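Local coordinates for CMP/dCMP-type deaminase domain-containing protein (Aspergillus oryzae RIB40, PDB 7DRY) that probably deaminates a pyrimidine intermediate of riboflavin biosynthesis, using a zinc ion held in a cytidine-deaminase fold, at residues H61-C66 / L93-T98; C66-A71 / V76-V81; M149-A152 / D156-V159. One frame throughout, in Å; residues are numbered along the deposited sequence.

Contact 1 of 3, residues H61-C66 / L93-T98. With ZN (zinc ion), chain B; SO4 (sulfate ion), chain C.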
loop_
_atom_site.group_PDB
_atom_site.type_symbol
_atom_site.label_atom_id
_atom_site.label_comp_id
_atom_site.label_asym_id
_atom_site.label_seq_id
_atom_site.Cartn_x
_atom_site.Cartn_y
_atom_site.Cartn_z
ATOM N N HIS A 61 -1.555 -5.623 -7.454
ATOM C CA HIS A 61 -0.822 -5.265 -6.249
ATOM C C HIS A 61 -1.777 -5.016 -5.084
ATOM O O HIS A 61 -2.988 -4.884 -5.255
ATOM C CB HIS A 61 0.027 -4.026 -6.509
ATOM C CG HIS A 61 1.250 -4.300 -7.324
ATOM N ND1 HIS A 61 2.279 -3.392 -7.445
ATOM C CD2 HIS A 61 1.600 -5.369 -8.080
ATOM C CE1 HIS A 61 3.222 -3.898 -8.219
ATOM N NE2 HIS A 61 2.830 -5.095 -8.627
ATOM N N ALA A 62 -1.215 -4.932 -3.874
ATOM C CA ALA A 62 -2.045 -4.785 -2.676
ATOM C C ALA A 62 -2.821 -3.473 -2.683
ATOM O O ALA A 62 -4.025 -3.450 -2.378
ATOM C CB ALA A 62 -1.166 -4.847 -1.431
ATOM N N GLU A 63 -2.133 -2.359 -2.970
ATOM C CA GLU A 63 -2.805 -1.061 -2.944
ATOM C C GLU A 63 -3.853 -0.990 -4.035
ATOM O O GLU A 63 -4.932 -0.407 -3.841
ATOM C CB GLU A 63 -1.776 0.060 -3.136
ATOM C CG GLU A 63 -0.585 0.013 -2.172
ATOM C CD GLU A 63 0.623 -0.738 -2.734
ATOM O OE1 GLU A 63 0.551 -1.956 -2.964
ATOM O OE2 GLU A 63 1.667 -0.103 -2.947
ATOM N N GLN A 64 -3.534 -1.570 -5.194
ATOM C CA GLN A 64 -4.487 -1.698 -6.289
ATOM C C GLN A 64 -5.734 -2.447 -5.839
ATOM O O GLN A 64 -6.862 -1.986 -6.049
ATOM C CB GLN A 64 -3.792 -2.442 -7.433
ATOM C CG GLN A 64 -4.629 -2.735 -8.664
ATOM C CD GLN A 64 -3.816 -3.438 -9.739
ATOM O OE1 GLN A 64 -2.697 -3.899 -9.495
ATOM N NE2 GLN A 64 -4.372 -3.513 -10.940
ATOM N N CYS A 65 -5.552 -3.605 -5.205
ATOM C CA CYS A 65 -6.701 -4.385 -4.755
ATOM C C CYS A 65 -7.477 -3.650 -3.670
ATOM O O CYS A 65 -8.710 -3.713 -3.631
ATOM C CB CYS A 65 -6.211 -5.730 -4.234
ATOM S SG CYS A 65 -5.745 -6.829 -5.614
ATOM N N CYS A 66 -6.775 -2.968 -2.767
ATOM C CA CYS A 66 -7.448 -2.213 -1.714
ATOM C C CYS A 66 -8.403 -1.182 -2.309
ATOM O O CYS A 66 -9.567 -1.064 -1.892
ATOM C CB CYS A 66 -6.374 -1.540 -0.859
ATOM S SG CYS A 66 -6.991 -0.584 0.545
ATOM N N LEU A 93 -7.466 10.375 4.951
ATOM C CA LEU A 93 -7.273 8.986 4.563
ATOM C C LEU A 93 -5.783 8.682 4.598
ATOM O O LEU A 93 -4.968 9.443 4.057
ATOM C CB LEU A 93 -7.803 8.749 3.153
ATOM C CG LEU A 93 -9.322 8.764 3.006
ATOM C CD1 LEU A 93 -9.683 8.694 1.527
ATOM C CD2 LEU A 93 -9.935 7.582 3.758
ATOM N N VAL A 94 -5.436 7.588 5.258
ATOM C CA VAL A 94 -4.061 7.134 5.391
ATOM C C VAL A 94 -4.031 5.683 4.942
ATOM O O VAL A 94 -4.908 4.899 5.320
ATOM C CB VAL A 94 -3.611 7.244 6.860
ATOM C CG1 VAL A 94 -2.276 6.578 7.068
ATOM C CG2 VAL A 94 -3.592 8.708 7.297
ATOM N N MET A 95 -3.039 5.320 4.136
ATOM C CA MET A 95 -2.858 3.935 3.725
ATOM C C MET A 95 -1.605 3.352 4.358
ATOM O O MET A 95 -0.519 3.936 4.258
ATOM C CB MET A 95 -2.802 3.796 2.204
ATOM C CG MET A 95 -2.770 2.331 1.772
ATOM S SD MET A 95 -2.658 2.081 -0.008
ATOM C CE MET A 95 -4.381 2.302 -0.468
ATOM N N TYR A 96 -1.771 2.218 5.034
ATOM C CA TYR A 96 -0.659 1.398 5.486
ATOM C C TYR A 96 -0.417 0.302 4.459
ATOM O O TYR A 96 -1.361 -0.267 3.902
ATOM C CB TYR A 96 -0.993 0.749 6.830
ATOM C CG TYR A 96 -1.067 1.723 7.975
ATOM C CD1 TYR A 96 -2.265 2.375 8.295
ATOM C CD2 TYR A 96 0.055 1.993 8.755
ATOM C CE1 TYR A 96 -2.327 3.278 9.353
ATOM C CE2 TYR A 96 0.003 2.897 9.807
ATOM C CZ TYR A 96 -1.189 3.527 10.111
ATOM O OH TYR A 96 -1.243 4.409 11.153
ATOM N N VAL A 97 0.850 0.019 4.187
ATOM C CA VAL A 97 1.201 -1.021 3.227
ATOM C C VAL A 97 2.565 -1.563 3.626
ATOM O O VAL A 97 3.413 -0.806 4.094
ATOM C CB VAL A 97 1.150 -0.456 1.788
ATOM C CG1 VAL A 97 2.043 0.752 1.642
ATOM C CG2 VAL A 97 1.491 -1.506 0.760
ATOM N N THR A 98 2.767 -2.881 3.496
ATOM C CA THR A 98 4.005 -3.429 4.051
ATOM C C THR A 98 5.228 -2.885 3.321
ATOM O O THR A 98 6.237 -2.569 3.956
ATOM C CB THR A 98 4.008 -4.961 4.095
ATOM O OG1 THR A 98 3.825 -5.496 2.780
ATOM C CG2 THR A 98 2.927 -5.487 5.034
HETATM ZN ZN ZN B . 2.528 -1.503 -6.701
HETATM S S SO4 C . 4.930 -6.158 -11.913
HETATM O O1 SO4 C . 4.366 -6.236 -10.557
HETATM O O2 SO4 C . 5.040 -7.521 -12.426
HETATM O O3 SO4 C . 4.040 -5.395 -12.768
HETATM O O4 SO4 C . 6.223 -5.511 -11.769
HETATM O O HOH W 1 4.041 -2.158 -4.783
#

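Contact 2 of 3, residues C66-A71 / V76-V81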
loop_
_atom_site.group_PDB
_atom_site.type_symbol
_atom_site.label_atom_id
_atom_site.label_comp_id
_atom_site.label_asym_id
_atom_site.label_seq_id
_atom_site.Cartn_x
_atom_site.Cartn_y
_atom_site.Cartn_z
ATOM N N CYS A 66 -6.775 -2.968 -2.767
ATOM C CA CYS A 66 -7.448 -2.213 -1.714
ATOM C C CYS A 66 -8.403 -1.182 -2.309
ATOM O O CYS A 66 -9.567 -1.064 -1.892
ATOM C CB CYS A 66 -6.374 -1.540 -0.859
ATOM S SG CYS A 66 -6.991 -0.584 0.545
ATOM N N LEU A 67 -7.925 -0.431 -3.302
ATOM C CA LEU A 67 -8.761 0.582 -3.939
ATOM C C LEU A 67 -9.843 -0.051 -4.799
ATOM O O LEU A 67 -10.987 0.427 -4.821
ATOM C CB LEU A 67 -7.884 1.511 -4.782
ATOM C CG LEU A 67 -6.938 2.400 -3.967
ATOM C CD1 LEU A 67 -5.921 3.099 -4.860
ATOM C CD2 LEU A 67 -7.706 3.417 -3.151
ATOM N N SER A 68 -9.507 -1.128 -5.512
ATOM C CA SER A 68 -10.488 -1.757 -6.386
ATOM C C SER A 68 -11.600 -2.425 -5.588
ATOM O O SER A 68 -12.754 -2.446 -6.034
ATOM C CB SER A 68 -9.784 -2.781 -7.265
ATOM O OG SER A 68 -8.990 -2.132 -8.241
ATOM N N ASN A 69 -11.284 -2.984 -4.416
ATOM C CA ASN A 69 -12.326 -3.545 -3.563
ATOM C C ASN A 69 -13.339 -2.471 -3.194
ATOM O O ASN A 69 -14.556 -2.689 -3.264
ATOM C CB ASN A 69 -11.700 -4.109 -2.289
ATOM C CG ASN A 69 -10.966 -5.409 -2.513
ATOM O OD1 ASN A 69 -11.222 -6.131 -3.468
ATOM N ND2 ASN A 69 -10.058 -5.723 -1.601
ATOM N N TYR A 70 -12.847 -1.286 -2.805
ATOM C CA TYR A 70 -13.741 -0.192 -2.458
ATOM C C TYR A 70 -14.571 0.235 -3.663
ATOM O O TYR A 70 -15.784 0.449 -3.547
ATOM C CB TYR A 70 -12.930 0.979 -1.903
ATOM C CG TYR A 70 -13.787 2.027 -1.224
ATOM C CD1 TYR A 70 -14.095 1.945 0.129
ATOM C CD2 TYR A 70 -14.304 3.103 -1.941
ATOM C CE1 TYR A 70 -14.873 2.897 0.745
ATOM C CE2 TYR A 70 -15.081 4.060 -1.321
ATOM C CZ TYR A 70 -15.360 3.949 0.021
ATOM O OH TYR A 70 -16.148 4.907 0.632
ATOM N N ALA A 71 -13.934 0.348 -4.832
ATOM C CA ALA A 71 -14.660 0.692 -6.051
ATOM C C ALA A 71 -15.775 -0.307 -6.353
ATOM O O ALA A 71 -16.889 0.095 -6.712
ATOM C CB ALA A 71 -13.684 0.786 -7.227
ATOM N N VAL A 76 -18.424 1.546 -8.900
ATOM C CA VAL A 76 -17.736 2.382 -9.886
ATOM C C VAL A 76 -16.525 1.634 -10.425
ATOM O O VAL A 76 -15.968 0.765 -9.729
ATOM C CB VAL A 76 -17.324 3.754 -9.320
ATOM C CG1 VAL A 76 -18.543 4.573 -8.915
ATOM C CG2 VAL A 76 -16.338 3.604 -8.162
ATOM N N PRO A 77 -16.090 1.937 -11.653
ATOM C CA PRO A 77 -14.820 1.389 -12.137
ATOM C C PRO A 77 -13.680 1.808 -11.220
ATOM O O PRO A 77 -13.722 2.857 -10.575
ATOM C CB PRO A 77 -14.666 2.015 -13.531
ATOM C CG PRO A 77 -16.023 2.524 -13.902
ATOM C CD PRO A 77 -16.702 2.871 -12.614
ATOM N N GLU A 78 -12.647 0.968 -11.155
ATOM C CA GLU A 78 -11.565 1.237 -10.213
ATOM C C GLU A 78 -10.841 2.550 -10.519
ATOM O O GLU A 78 -10.386 3.237 -9.591
ATOM C CB GLU A 78 -10.593 0.057 -10.161
ATOM C CG GLU A 78 -10.019 -0.342 -11.509
ATOM C CD GLU A 78 -8.764 0.438 -11.854
ATOM O OE1 GLU A 78 -8.051 0.859 -10.918
ATOM O OE2 GLU A 78 -8.491 0.629 -13.060
ATOM N N ASP A 79 -10.739 2.930 -11.796
ATOM C CA ASP A 79 -10.097 4.206 -12.098
ATOM C C ASP A 79 -10.918 5.406 -11.639
ATOM O O ASP A 79 -10.386 6.521 -11.611
ATOM C CB ASP A 79 -9.634 4.315 -13.569
ATOM C CG ASP A 79 -10.782 4.345 -14.581
ATOM O OD1 ASP A 79 -11.964 4.423 -14.193
ATOM O OD2 ASP A 79 -10.482 4.305 -15.798
ATOM N N ARG A 80 -12.181 5.197 -11.253
ATOM C CA ARG A 80 -13.048 6.257 -10.750
ATOM C C ARG A 80 -13.280 6.155 -9.244
ATOM O O ARG A 80 -14.208 6.782 -8.719
ATOM C CB ARG A 80 -14.383 6.261 -11.496
ATOM C CG ARG A 80 -14.303 6.810 -12.919
ATOM C CD ARG A 80 -15.621 6.644 -13.681
ATOM N NE ARG A 80 -16.768 7.062 -12.883
ATOM C CZ ARG A 80 -17.987 6.543 -12.988
ATOM N NH1 ARG A 80 -18.231 5.579 -13.869
ATOM N NH2 ARG A 80 -18.964 6.986 -12.210
ATOM N N VAL A 81 -12.455 5.378 -8.534
ATOM C CA VAL A 81 -12.643 5.235 -7.093
ATOM C C VAL A 81 -12.478 6.570 -6.382
ATOM O O VAL A 81 -13.055 6.777 -5.309
ATOM C CB VAL A 81 -11.703 4.148 -6.518
ATOM C CG1 VAL A 81 -10.273 4.653 -6.401
ATOM C CG2 VAL A 81 -12.221 3.641 -5.162
#

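Contact 3 of 3, residues M149-A152 / D156-V159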
loop_
_atom_site.group_PDB
_atom_site.type_symbol
_atom_site.label_atom_id
_atom_site.label_comp_id
_atom_site.label_asym_id
_atom_site.label_seq_id
_atom_site.Cartn_x
_atom_site.Cartn_y
_atom_site.Cartn_z
ATOM N N MET A 149 7.737 10.427 -6.175
ATOM C CA MET A 149 6.495 10.871 -6.802
ATOM C C MET A 149 5.456 11.285 -5.767
ATOM O O MET A 149 4.706 12.244 -5.986
ATOM C CB MET A 149 5.936 9.778 -7.704
ATOM C CG MET A 149 6.435 9.844 -9.122
ATOM S SD MET A 149 5.844 8.435 -10.057
ATOM C CE MET A 149 6.977 7.216 -9.483
ATOM N N LEU A 150 5.378 10.565 -4.646
ATOM C CA LEU A 150 4.458 10.967 -3.584
ATOM C C LEU A 150 4.794 12.363 -3.084
ATOM O O LEU A 150 3.916 13.230 -2.981
ATOM C CB LEU A 150 4.507 9.960 -2.435
ATOM C CG LEU A 150 3.934 8.574 -2.734
ATOM C CD1 LEU A 150 4.257 7.628 -1.591
ATOM C CD2 LEU A 150 2.424 8.642 -2.975
ATOM N N THR A 151 6.072 12.601 -2.781
ATOM C CA THR A 151 6.496 13.916 -2.321
ATOM C C THR A 151 6.141 14.987 -3.342
ATOM O O THR A 151 5.588 16.035 -2.992
ATOM C CB THR A 151 7.999 13.907 -2.047
ATOM O OG1 THR A 151 8.287 12.949 -1.019
ATOM C CG2 THR A 151 8.473 15.290 -1.600
ATOM N N ALA A 152 6.425 14.721 -4.621
ATOM C CA ALA A 152 6.127 15.693 -5.670
ATOM C C ALA A 152 4.638 16.004 -5.746
ATOM O O ALA A 152 4.257 17.110 -6.147
ATOM C CB ALA A 152 6.628 15.174 -7.017
ATOM N N ASP A 156 2.142 12.807 1.957
ATOM C CA ASP A 156 3.133 12.485 2.975
ATOM C C ASP A 156 3.420 10.992 2.972
ATOM O O ASP A 156 2.578 10.175 2.598
ATOM C CB ASP A 156 2.616 12.857 4.365
ATOM C CG ASP A 156 2.497 14.355 4.581
ATOM O OD1 ASP A 156 3.019 15.139 3.763
ATOM O OD2 ASP A 156 1.872 14.742 5.589
ATOM N N TRP A 157 4.618 10.632 3.422
ATOM C CA TRP A 157 4.912 9.227 3.658
ATOM C C TRP A 157 5.879 9.100 4.824
ATOM O O TRP A 157 6.610 10.032 5.163
ATOM C CB TRP A 157 5.435 8.516 2.400
ATOM C CG TRP A 157 6.613 9.180 1.783
ATOM C CD1 TRP A 157 6.597 10.116 0.791
ATOM C CD2 TRP A 157 7.991 8.966 2.114
ATOM N NE1 TRP A 157 7.878 10.495 0.479
ATOM C CE2 TRP A 157 8.755 9.806 1.276
ATOM C CE3 TRP A 157 8.653 8.140 3.029
ATOM C CZ2 TRP A 157 10.149 9.851 1.330
ATOM C CZ3 TRP A 157 10.041 8.189 3.085
ATOM C CH2 TRP A 157 10.772 9.040 2.239
ATOM N N GLN A 158 5.875 7.911 5.432
ATOM C CA GLN A 158 6.679 7.662 6.619
ATOM C C GLN A 158 7.045 6.186 6.657
ATOM O O GLN A 158 6.176 5.323 6.499
ATOM C CB GLN A 158 5.877 8.014 7.872
ATOM C CG GLN A 158 6.628 7.842 9.169
ATOM C CD GLN A 158 5.944 8.563 10.310
ATOM O OE1 GLN A 158 5.410 9.661 10.136
ATOM N NE2 GLN A 158 5.942 7.945 11.482
ATOM N N VAL A 159 8.328 5.903 6.861
ATOM C CA VAL A 159 8.776 4.534 7.080
ATOM C C VAL A 159 8.624 4.202 8.558
ATOM O O VAL A 159 9.022 4.987 9.428
ATOM C CB VAL A 159 10.230 4.355 6.624
ATOM C CG1 VAL A 159 10.619 2.891 6.706
ATOM C CG2 VAL A 159 10.412 4.873 5.209
#

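Contact 1 of 3, residues H61-C66 / L93-T98
E63 on helix 62-66 and V97 on strand 93-97 have their CA atoms 7.4 Å apart, at a crossing where the two segment axes come within 10.0 Å and their directions differ by 137°, nearer antiparallel than parallel. Side chains bridge that gap. M95 reaches from the strand toward the helix with CG anti to its N (chi1 -174°) and bends only at the thioether, which brings SD to 3.6 Å from CG of E63, the two chains meeting at about a right angle. Its terminal CE passes on to the next turn of the helix and lies 4.0 Å from SG of C66. Beside M95, V97 sets CG2 against the flat carboxylate of E63, 3.7 Å from CD and almost equally far from both oxygens. The bend of E63 at chi2 (93°) lays the carboxylate against V97 with OE2 on the zinc side. There H61, at the N-cap position, binds zinc through ND1 at 2.0 Å; SG of C102 and SG of C112 are the other protein ligands, and a water is coordinated at a longer 2.5 Å. The other ring nitrogen, NE2, gives an in-plane hydrogen bond to O1 of a sulfate at 2.7 Å, so both nitrogens fix the rotation of the imidazole. S107, L106, R105 and N59 also grip the sulfate, which probably comes from the crystallisation liquor. At the helix start, the backbone N of H61 donates to OE1 of Q64, three residues on. H61, A62 and E63 form the His-Ala-Glu signature of zinc deaminases, whose glutamate shuttles protons in relatives; E63 is placed consistently with that role, its methylene chain anchored on M95 and its carboxylate backed by V97 beside the metal.

Contact 2 of 3, residues C66-A71 / V76-V81
A71 O receives the backbone N-H of V76 at 3.0 Å in an almost straight bond (176° at the hydrogen), although the donor stands 31° off the carbonyl plane. This bond ties the chain leaving helix 62-73 back to the helix. The methyl of A71 packs against the returning loop: its CB lies 3.4 Å from O of V76 and 3.7 Å from CA of E78. V81 packs on the same helix face from further along the loop. With its CG2 anti to the backbone N, that methyl enters the helix surface, 3.5 Å from O of L67 and 3.8 Å from CB of A71, and meets the ring of Y70 at its edge, 3.9 Å from CD2. Nearer solvent, OG of S68 rests 3.3 Å from CB of E78 while hydrogen-bonding back to O of Q64. E78 doubles up at chi2 (88°), and its OE1 pairs with R118; the hydroxyl of Y70 bonds to O of V84, further along the same loop. This is plain packing in the cytidine-deaminase fold: the loop and short 3-10 segment after helix 62-73 fold back on the end of the helix away from the zinc site.

Contact 3 of 3, residues M149-A152 / D156-V159
W157 points the N-H of its indole at the hydroxyl of T151, NE1 to OG1 2.9 Å, with 156° at the hydrogen and the oxygen close to the ring plane, 15° out of it. Next to this bond, CB of L150 packs against CD1 of the same five-membered ring at 3.8 Å, and the leucine's CD1 comes to 4.2 Å from that indole carbon. The ring is therefore held by a polar bond and by an aliphatic neighbour on adjoining atoms, CD1 and NE1. W157 reaches the helix because its CG lies between the backbone N and the carbonyl carbon (chi1 54°), which brings the indole alongside L150 and T151 in the last turn of the helix. T151, for its part, has OG1 beside its own backbone N, and the hydroxyl is also hydrogen-bonded to O of C147, one turn back, so OG1 is gripped by two groups. L150 is buried further inward, against I130, V113 and P101. Helix 145-152 and strand 156-159 are the last two elements of a beta-alpha-beta unit opened by strand 127-132, beside which the edge strand lies parallel, D156 and Q158 bonding to its backbone, while helix 112-117 packs against M149 and L150.

How the contacts relate
Along the chain contact 2 lies inside the loop closed by contact 1, and contact 3 follows both. Contacts 1 and 2 share C66 and helix 62-73, with centres about 12 Å apart: the helix meets the central strand 91-97 at its zinc-binding start and its own returning loop farther out. Contact 3 lies about 14 Å from contact 1 and about 22 Å from contact 2, centre to centre. It touches neither, but reaches the same mixed five-stranded sheet at edge strand 156-159, with strand 127-132 between that edge and strand 91-97. Together they trace the deaminase core from the metal-bearing helix through the sheet to its outermost crossover, the zinc site belonging to contact 1.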